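Local structure of hypothetical protein (Pyrococcus furiosus, 1YB3) at residues N49-I54 / E115-D120; I99-R104 / A169-L174. The protein is of unknown function, a DUF3201-family protein of a hyperthermophilic archaeon that folds as one chain with helices packed on an antiparallel sheet. All blocks are in the same frame, centred on the assembly; numbering follows the deposited sequence.

Contact 1 (N49-I54 / E115-D120)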
ATOM      1  N   ASN A  49      -5.768  -5.852 -13.587  1.00 24.14           N
ATOM      2  CA  ASN A  49      -6.887  -6.517 -12.883  1.00 26.16           C
ATOM      3  C   ASN A  49      -6.947  -6.317 -11.366  1.00 26.49           C
ATOM      4  O   ASN A  49      -7.682  -7.015 -10.654  1.00 28.02           O
ATOM      5  CB  ASN A  49      -6.963  -8.007 -13.261  1.00 27.73           C
ATOM      6  CG  ASN A  49      -7.059  -8.220 -14.760  1.00 29.85           C
ATOM      7  OD1 ASN A  49      -7.638  -7.402 -15.484  1.00 31.39           O
ATOM      8  ND2 ASN A  49      -6.484  -9.312 -15.237  1.00 34.30           N
ATOM      9  N   ALA A  50      -6.190  -5.341 -10.888  1.00 23.96           N
ATOM     10  CA  ALA A  50      -6.222  -4.939  -9.491  1.00 25.62           C
ATOM     11  C   ALA A  50      -7.480  -4.109  -9.223  1.00 24.76           C
ATOM     12  O   ALA A  50      -7.995  -3.440 -10.136  1.00 26.79           O
ATOM     13  CB  ALA A  50      -4.948  -4.119  -9.170  1.00 24.40           C
ATOM     14  N   TYR A  51      -7.980  -4.125  -7.984  1.00 21.66           N
ATOM     15  CA  TYR A  51      -9.155  -3.341  -7.647  1.00 20.30           C
ATOM     16  C   TYR A  51      -8.728  -2.065  -6.924  1.00 22.49           C
ATOM     17  O   TYR A  51      -7.695  -2.053  -6.229  1.00 23.92           O
ATOM     18  CB  TYR A  51     -10.096  -4.128  -6.725  1.00 24.97           C
ATOM     19  CG  TYR A  51     -10.926  -5.224  -7.376  1.00 25.44           C
ATOM     20  CD1 TYR A  51     -12.325  -5.126  -7.433  1.00 27.38           C
ATOM     21  CD2 TYR A  51     -10.322  -6.362  -7.902  1.00 27.41           C
ATOM     22  CE1 TYR A  51     -13.098  -6.146  -8.010  1.00 25.73           C
ATOM     23  CE2 TYR A  51     -11.086  -7.379  -8.488  1.00 27.53           C
ATOM     24  CZ  TYR A  51     -12.470  -7.257  -8.523  1.00 27.22           C
ATOM     25  OH  TYR A  51     -13.219  -8.255  -9.094  1.00 28.20           O
ATOM     26  N   LEU A  52      -9.522  -1.008  -7.054  1.00 24.56           N
ATOM     27  CA  LEU A  52      -9.359   0.142  -6.171  1.00 29.41           C
ATOM     28  C   LEU A  52     -10.694   0.566  -5.580  1.00 29.96           C
ATOM     29  O   LEU A  52     -11.762   0.279  -6.133  1.00 31.34           O
ATOM     30  CB  LEU A  52      -8.614   1.305  -6.852  1.00 33.01           C
ATOM     31  CG  LEU A  52      -9.391   2.257  -7.756  1.00 32.50           C
ATOM     32  CD1 LEU A  52      -8.522   3.453  -8.155  1.00 35.09           C
ATOM     33  CD2 LEU A  52      -9.898   1.529  -8.978  1.00 36.52           C
ATOM     34  N   TYR A  53     -10.619   1.214  -4.428  1.00 31.24           N
ATOM     35  CA  TYR A  53     -11.789   1.620  -3.696  1.00 28.71           C
ATOM     36  C   TYR A  53     -12.197   3.016  -4.153  1.00 30.67           C
ATOM     37  O   TYR A  53     -11.589   4.015  -3.745  1.00 27.06           O
ATOM     38  CB  TYR A  53     -11.491   1.599  -2.191  1.00 31.59           C
ATOM     39  CG  TYR A  53     -12.720   1.568  -1.305  1.00 31.92           C
ATOM     40  CD1 TYR A  53     -13.512   0.421  -1.209  1.00 32.74           C
ATOM     41  CD2 TYR A  53     -13.080   2.684  -0.548  1.00 31.23           C
ATOM     42  CE1 TYR A  53     -14.639   0.389  -0.385  1.00 31.58           C
ATOM     43  CE2 TYR A  53     -14.200   2.667   0.278  1.00 31.52           C
ATOM     44  CZ  TYR A  53     -14.977   1.517   0.352  1.00 32.67           C
ATOM     45  OH  TYR A  53     -16.086   1.503   1.170  1.00 35.47           O
ATOM     46  N   ILE A  54     -13.217   3.075  -5.012  1.00 33.03           N
ATOM     47  CA  ILE A  54     -13.734   4.362  -5.517  1.00 37.78           C
ATOM     48  C   ILE A  54     -15.156   4.592  -5.055  1.00 41.06           C
ATOM     49  O   ILE A  54     -16.029   3.734  -5.256  1.00 40.33           O
ATOM     50  CB  ILE A  54     -13.783   4.456  -7.063  1.00 39.11           C
ATOM     51  CG1 ILE A  54     -12.627   3.724  -7.724  1.00 36.52           C
ATOM     52  CG2 ILE A  54     -13.857   5.936  -7.507  1.00 40.31           C
ATOM     53  CD1 ILE A  54     -12.897   3.415  -9.185  1.00 38.83           C
ATOM     54  N   GLU A 115      -6.882 -10.817  -1.234  1.00 27.28           N
ATOM     55  CA  GLU A 115      -7.606  -9.909  -2.136  1.00 27.83           C
ATOM     56  C   GLU A 115      -8.143  -8.672  -1.420  1.00 26.63           C
ATOM     57  O   GLU A 115      -8.918  -8.794  -0.470  1.00 26.14           O
ATOM     58  CB  GLU A 115      -8.783 -10.643  -2.807  1.00 30.40           C
ATOM     59  CG  GLU A 115      -8.431 -11.996  -3.429  1.00 35.68           C
ATOM     60  CD  GLU A 115      -7.445 -11.899  -4.577  1.00 38.43           C
ATOM     61  OE1 GLU A 115      -7.328 -10.816  -5.193  1.00 38.74           O
ATOM     62  OE2 GLU A 115      -6.787 -12.923  -4.868  1.00 43.70           O
ATOM     63  N   ASN A 116      -7.762  -7.471  -1.879  1.00 22.45           N
ATOM     64  CA  ASN A 116      -8.264  -6.264  -1.225  1.00 22.34           C
ATOM     65  C   ASN A 116      -9.775  -6.092  -1.292  1.00 21.76           C
ATOM     66  O   ASN A 116     -10.378  -5.602  -0.361  1.00 27.26           O
ATOM     67  CB  ASN A 116      -7.544  -4.982  -1.706  1.00 21.65           C
ATOM     68  CG  ASN A 116      -7.659  -4.754  -3.206  1.00 23.93           C
ATOM     69  OD1 ASN A 116      -8.223  -5.579  -3.950  1.00 24.39           O
ATOM     70  ND2 ASN A 116      -7.110  -3.624  -3.670  1.00 24.58           N
ATOM     71  N   PHE A 117     -10.385  -6.510  -2.396  1.00 24.72           N
ATOM     72  CA  PHE A 117     -11.821  -6.308  -2.561  1.00 26.48           C
ATOM     73  C   PHE A 117     -12.646  -7.292  -1.708  1.00 30.03           C
ATOM     74  O   PHE A 117     -13.825  -7.041  -1.424  1.00 32.47           O
ATOM     75  CB  PHE A 117     -12.209  -6.402  -4.040  1.00 27.98           C
ATOM     76  CG  PHE A 117     -12.125  -7.789  -4.601  1.00 27.92           C
ATOM     77  CD1 PHE A 117     -13.252  -8.624  -4.595  1.00 30.89           C
ATOM     78  CD2 PHE A 117     -10.937  -8.276  -5.127  1.00 28.83           C
ATOM     79  CE1 PHE A 117     -13.184  -9.907  -5.104  1.00 30.20           C
ATOM     80  CE2 PHE A 117     -10.856  -9.566  -5.640  1.00 30.86           C
ATOM     81  CZ  PHE A 117     -11.994 -10.384  -5.627  1.00 30.17           C
ATOM     82  N   LEU A 118     -12.017  -8.395  -1.303  1.00 29.63           N
ATOM     83  CA  LEU A 118     -12.718  -9.481  -0.616  1.00 30.12           C
ATOM     84  C   LEU A 118     -12.388  -9.592   0.870  1.00 29.39           C
ATOM     85  O   LEU A 118     -13.283  -9.687   1.686  1.00 32.18           O
ATOM     86  CB  LEU A 118     -12.441 -10.818  -1.302  1.00 28.61           C
ATOM     87  CG  LEU A 118     -13.324 -12.011  -0.888  1.00 29.88           C
ATOM     88  CD1 LEU A 118     -14.796 -11.745  -1.243  1.00 29.40           C
ATOM     89  CD2 LEU A 118     -12.823 -13.294  -1.532  1.00 30.40           C
ATOM     90  N   GLU A 119     -11.101  -9.590   1.215  1.00 28.18           N
ATOM     91  CA  GLU A 119     -10.696  -9.860   2.580  1.00 29.45           C
ATOM     92  C   GLU A 119     -10.210  -8.605   3.277  1.00 29.49           C
ATOM     93  O   GLU A 119      -9.021  -8.489   3.584  1.00 31.04           O
ATOM     94  CB  GLU A 119      -9.597 -10.930   2.617  1.00 31.41           C
ATOM     95  CG  GLU A 119     -10.042 -12.348   2.266  1.00 31.81           C
ATOM     96  CD  GLU A 119      -9.505 -12.856   0.944  1.00 34.01           C
ATOM     97  OE1 GLU A 119      -8.430 -12.410   0.490  1.00 33.56           O
ATOM     98  OE2 GLU A 119     -10.145 -13.750   0.362  1.00 37.51           O
ATOM     99  N   ASP A 120     -11.124  -7.672   3.531  1.00 30.97           N
ATOM    100  CA  ASP A 120     -10.770  -6.424   4.203  1.00 32.26           C
ATOM    101  C   ASP A 120     -10.885  -6.498   5.727  1.00 32.51           C
ATOM    102  O   ASP A 120     -11.979  -6.647   6.283  1.00 34.45           O
ATOM    103  CB  ASP A 120     -11.529  -5.236   3.619  0.65 33.51           C
ATOM    104  CG  ASP A 120     -10.944  -3.913   4.054  0.65 34.76           C
ATOM    105  OD1 ASP A 120      -9.837  -3.541   3.569  0.65 31.82           O
ATOM    106  OD2 ASP A 120     -11.597  -3.250   4.886  0.65 35.11           O
TER
HETATM  107  O   HOH W   1      -6.813  -5.960  -6.221  1.00 27.95           O

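Contact 2 (I99-R104 / A169-L174)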
ATOM      1  N   ILE A  99      -0.791  -3.877  14.987  1.00 23.33           N
ATOM      2  CA  ILE A  99      -2.048  -3.490  14.347  1.00 26.25           C
ATOM      3  C   ILE A  99      -2.581  -2.152  14.892  1.00 25.95           C
ATOM      4  O   ILE A  99      -2.931  -1.255  14.114  1.00 26.45           O
ATOM      5  CB  ILE A  99      -3.133  -4.602  14.509  1.00 25.80           C
ATOM      6  CG1 ILE A  99      -2.633  -5.958  13.979  1.00 29.24           C
ATOM      7  CG2 ILE A  99      -4.465  -4.162  13.908  1.00 26.17           C
ATOM      8  CD1 ILE A  99      -2.079  -5.969  12.573  1.00 28.53           C
ATOM      9  N   GLU A 100      -2.629  -2.021  16.225  1.00 27.60           N
ATOM     10  CA  GLU A 100      -3.067  -0.766  16.870  1.00 29.46           C
ATOM     11  C   GLU A 100      -2.202   0.441  16.452  1.00 27.17           C
ATOM     12  O   GLU A 100      -2.722   1.527  16.142  1.00 26.72           O
ATOM     13  CB  GLU A 100      -3.077  -0.900  18.404  1.00 31.49           C
ATOM     14  CG  GLU A 100      -4.116  -1.885  18.931  0.65 34.39           C
ATOM     15  CD  GLU A 100      -3.984  -2.159  20.420  0.65 35.42           C
ATOM     16  OE1 GLU A 100      -2.875  -1.990  20.985  0.65 37.67           O
ATOM     17  OE2 GLU A 100      -4.999  -2.565  21.023  0.65 39.33           O
ATOM     18  N   ASP A 101      -0.886   0.235  16.435  1.00 21.70           N
ATOM     19  CA  ASP A 101       0.076   1.282  16.074  1.00 22.30           C
ATOM     20  C   ASP A 101      -0.042   1.714  14.615  1.00 21.49           C
ATOM     21  O   ASP A 101       0.006   2.921  14.300  1.00 21.59           O
ATOM     22  CB  ASP A 101       1.506   0.792  16.332  1.00 24.02           C
ATOM     23  CG  ASP A 101       1.859   0.739  17.812  1.00 28.92           C
ATOM     24  OD1 ASP A 101       0.998   1.065  18.656  1.00 30.23           O
ATOM     25  OD2 ASP A 101       3.011   0.367  18.126  1.00 29.91           O
ATOM     26  N   VAL A 102      -0.183   0.749  13.713  1.00 19.80           N
ATOM     27  CA  VAL A 102      -0.286   1.103  12.297  1.00 18.16           C
ATOM     28  C   VAL A 102      -1.581   1.906  12.009  1.00 18.18           C
ATOM     29  O   VAL A 102      -1.560   2.880  11.276  1.00 19.56           O
ATOM     30  CB  VAL A 102      -0.060  -0.129  11.366  0.65 19.55           C
ATOM     31  CG1 VAL A 102      -1.259  -1.099  11.410  0.65 16.60           C
ATOM     32  CG2 VAL A 102       0.267   0.324   9.949  0.65 18.86           C
ATOM     33  N   ILE A 103      -2.684   1.515  12.641  1.00 20.72           N
ATOM     34  CA  ILE A 103      -3.942   2.233  12.490  1.00 21.50           C
ATOM     35  C   ILE A 103      -3.818   3.702  12.938  1.00 21.75           C
ATOM     36  O   ILE A 103      -4.371   4.606  12.301  1.00 22.65           O
ATOM     37  CB  ILE A 103      -5.097   1.496  13.218  1.00 21.88           C
ATOM     38  CG1 ILE A 103      -5.405   0.197  12.466  1.00 23.29           C
ATOM     39  CG2 ILE A 103      -6.345   2.404  13.353  1.00 23.80           C
ATOM     40  CD1 ILE A 103      -6.382  -0.733  13.199  1.00 24.64           C
ATOM     41  N   ARG A 104      -3.070   3.935  14.015  1.00 21.26           N
ATOM     42  CA  ARG A 104      -2.881   5.302  14.522  1.00 23.35           C
ATOM     43  C   ARG A 104      -1.870   6.110  13.715  1.00 23.03           C
ATOM     44  O   ARG A 104      -1.881   7.339  13.779  1.00 20.60           O
ATOM     45  CB  ARG A 104      -2.481   5.291  16.014  1.00 24.26           C
ATOM     46  CG  ARG A 104      -3.582   4.721  16.947  1.00 26.63           C
ATOM     47  CD  ARG A 104      -3.059   4.519  18.372  1.00 30.58           C
ATOM     48  N   ALA A 169       7.875  -0.627  11.466  1.00 17.71           N
ATOM     49  CA  ALA A 169       8.157  -2.041  11.229  1.00 18.61           C
ATOM     50  C   ALA A 169       9.430  -2.522  11.921  1.00 19.17           C
ATOM     51  O   ALA A 169       9.441  -3.613  12.467  1.00 19.33           O
ATOM     52  CB  ALA A 169       8.228  -2.322   9.727  1.00 22.01           C
ATOM     53  N   ARG A 170      10.480  -1.691  11.896  1.00 21.57           N
ATOM     54  CA  ARG A 170      11.738  -2.003  12.597  1.00 24.15           C
ATOM     55  C   ARG A 170      11.504  -2.249  14.092  1.00 22.56           C
ATOM     56  O   ARG A 170      12.095  -3.166  14.678  1.00 23.80           O
ATOM     57  CB  ARG A 170      12.767  -0.874  12.405  1.00 23.64           C
ATOM     58  CG  ARG A 170      13.402  -0.819  11.039  1.00 28.55           C
ATOM     59  CD  ARG A 170      14.709  -0.020  11.091  1.00 28.59           C
ATOM     60  NE  ARG A 170      15.294   0.147   9.765  1.00 31.39           N
ATOM     61  CZ  ARG A 170      15.341   1.297   9.106  1.00 33.73           C
ATOM     62  NH1 ARG A 170      14.837   2.411   9.649  1.00 34.99           N
ATOM     63  NH2 ARG A 170      15.896   1.336   7.900  1.00 35.03           N
ATOM     64  N   ARG A 171      10.630  -1.450  14.703  1.00 25.21           N
ATOM     65  CA  ARG A 171      10.293  -1.597  16.132  1.00 26.96           C
ATOM     66  C   ARG A 171       9.725  -2.977  16.475  1.00 27.33           C
ATOM     67  O   ARG A 171       9.888  -3.461  17.603  1.00 28.96           O
ATOM     68  CB  ARG A 171       9.281  -0.543  16.571  1.00 26.98           C
ATOM     69  CG  ARG A 171       9.793   0.880  16.720  1.00 31.71           C
ATOM     70  CD  ARG A 171       8.640   1.796  17.224  1.00 35.15           C
ATOM     71  NE  ARG A 171       7.924   1.189  18.348  1.00 41.19           N
ATOM     72  CZ  ARG A 171       6.627   1.346  18.615  1.00 43.21           C
ATOM     73  NH1 ARG A 171       5.846   2.102  17.844  1.00 41.54           N
ATOM     74  NH2 ARG A 171       6.101   0.731  19.667  1.00 44.73           N
ATOM     75  N   TYR A 172       9.052  -3.595  15.502  1.00 22.38           N
ATOM     76  CA  TYR A 172       8.472  -4.917  15.665  1.00 21.52           C
ATOM     77  C   TYR A 172       9.267  -6.031  14.978  1.00 22.15           C
ATOM     78  O   TYR A 172       8.771  -7.158  14.844  1.00 22.55           O
ATOM     79  CB  TYR A 172       7.009  -4.898  15.185  1.00 22.59           C
ATOM     80  CG  TYR A 172       6.117  -4.118  16.127  1.00 23.10           C
ATOM     81  CD1 TYR A 172       5.455  -4.760  17.177  1.00 24.67           C
ATOM     82  CD2 TYR A 172       5.971  -2.735  15.999  1.00 21.90           C
ATOM     83  CE1 TYR A 172       4.650  -4.053  18.058  1.00 26.03           C
ATOM     84  CE2 TYR A 172       5.156  -2.014  16.878  1.00 23.61           C
ATOM     85  CZ  TYR A 172       4.506  -2.686  17.906  1.00 24.98           C
ATOM     86  OH  TYR A 172       3.711  -1.981  18.785  1.00 28.21           O
ATOM     87  N   ASN A 173      10.495  -5.712  14.546  1.00 22.42           N
ATOM     88  CA  ASN A 173      11.385  -6.685  13.917  1.00 21.77           C
ATOM     89  C   ASN A 173      10.831  -7.238  12.605  1.00 20.53           C
ATOM     90  O   ASN A 173      11.107  -8.383  12.220  1.00 21.79           O
ATOM     91  CB  ASN A 173      11.702  -7.844  14.885  1.00 24.87           C
ATOM     92  CG  ASN A 173      12.928  -8.605  14.472  1.00 24.49           C
ATOM     93  OD1 ASN A 173      13.955  -8.001  14.183  1.00 23.13           O
ATOM     94  ND2 ASN A 173      12.826  -9.933  14.416  1.00 27.71           N
ATOM     95  N   LEU A 174      10.040  -6.414  11.929  1.00 19.57           N
ATOM     96  CA  LEU A 174       9.404  -6.797  10.663  1.00 20.16           C
ATOM     97  C   LEU A 174      10.204  -6.367   9.430  1.00 22.55           C
ATOM     98  O   LEU A 174      10.131  -7.030   8.374  1.00 22.63           O
ATOM     99  CB  LEU A 174       7.977  -6.222  10.589  1.00 21.69           C
ATOM    100  CG  LEU A 174       6.957  -6.803  11.582  1.00 23.26           C
ATOM    101  CD1 LEU A 174       5.680  -5.997  11.511  1.00 21.22           C
ATOM    102  CD2 LEU A 174       6.677  -8.283  11.339  1.00 26.63           C
TER

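Contact 1 (N49-I54 / E115-D120)
Tyr-51 and Phe-117 lay their rings one over the other in an offset face-to-face stack that ties the two-stranded hairpin of 51-54 and 57-60 to the loop between strands 108-112 and 120-123. The centroids are 4.0 Å apart and the planes lie 20° from parallel. The displacement brings Phe-117 CD2 over the rim of the tyrosine, 3.4 Å from Tyr-51 CD2, while Tyr-51 CZ sits above the middle of the phenylalanine ring. The backbone of the loop places Phe-117 CB over the tyrosine face, 4.0 Å from the centroid of the Tyr-51 ring, as a CH-pi contact; with CG between the backbone N and the carbonyl carbon (chi1 71°), the phenyl ring then swings over the same face. The other face of Phe-117 is backed by Leu-118 CB. Trp-58, on the partner strand of the hairpin, touches both Phe-117 and Asn-116.

Beside the stack, the Asn-116 amide uses both its ends on the backbone of Tyr-51. Its ND2 donates to Tyr-51 O at 3.1 Å, from above the carbonyl plane and with a bent N-H...O angle of 149°. The other end works through a water, which accepts from Tyr-51 N at 2.8 Å and donates to Asn-116 OD1 at 2.7 Å.

Contact 2 (I99-R104 / A169-L174)
Asp-101 OD2 accepts a hydrogen bond from the Tyr-172 hydroxyl, a short one at 2.5 Å from Tyr-172 OH to Asp-101 OD2. The hydroxyl comes from above the carboxylate plane, and the carboxylate and phenol ring are turned 69° apart, with OD2 at the ring edge and in its plane. The same oxygen forms a longer salt bridge to Arg-171, with NH1 of Arg-171 at 3.3 Å from Asp-101 OD2; as a hydrogen bond it is weak and bent.

The arginine chain runs extended from CB to CD, then bends at chi3 (47°), which folds the guanidinium back over its neighbour: Tyr-172 CE2 lies 4.0 Å above the centre of the guanidinium plane of Arg-171. With an alanine at Asp-101, the Tyr-172 hydroxyl is likely to lose its acceptor and Arg-171 this counter-charge.

Both partners sit where helix 155-171 ends in a Schellman motif, with Asn-173 at positive phi as its C-prime residue and Leu-174 N bonded to Ala-169 O. Further in, Tyr-172 meets Phe-98 edge to face, and Val-102 packs on Phe-165 and Leu-168, so helix 96-105 and the end of helix 155-171 are joined by apolar as well as polar contacts. With one carboxylate oxygen serving both a phenol and a guanidinium, the negative charge is likely to be stabilised, and the aspartate to stay ionised.

In the fold
Contact 1 and contact 2 are separate surface contacts within a single chain, their centres about 23 Å apart and their nearest atoms about 10 Å apart, with no touch between them. Their segments alternate along the sequence: 49-54, 99-104, 115-120, then 169-174. Helix 96-105, which carries one side of contact 2, leads into strand 108-112 of the seven-stranded antiparallel sheet, and the loop of contact 1 follows that strand. At contact 1 the hairpin 51-54/57-60 meets this loop just before outermost strand 120-123; contact 2 joins helix 96-105 to the C-terminal end of helix 155-171 and the residues just after it. With the function unknown, neither contact can be tied to an active site.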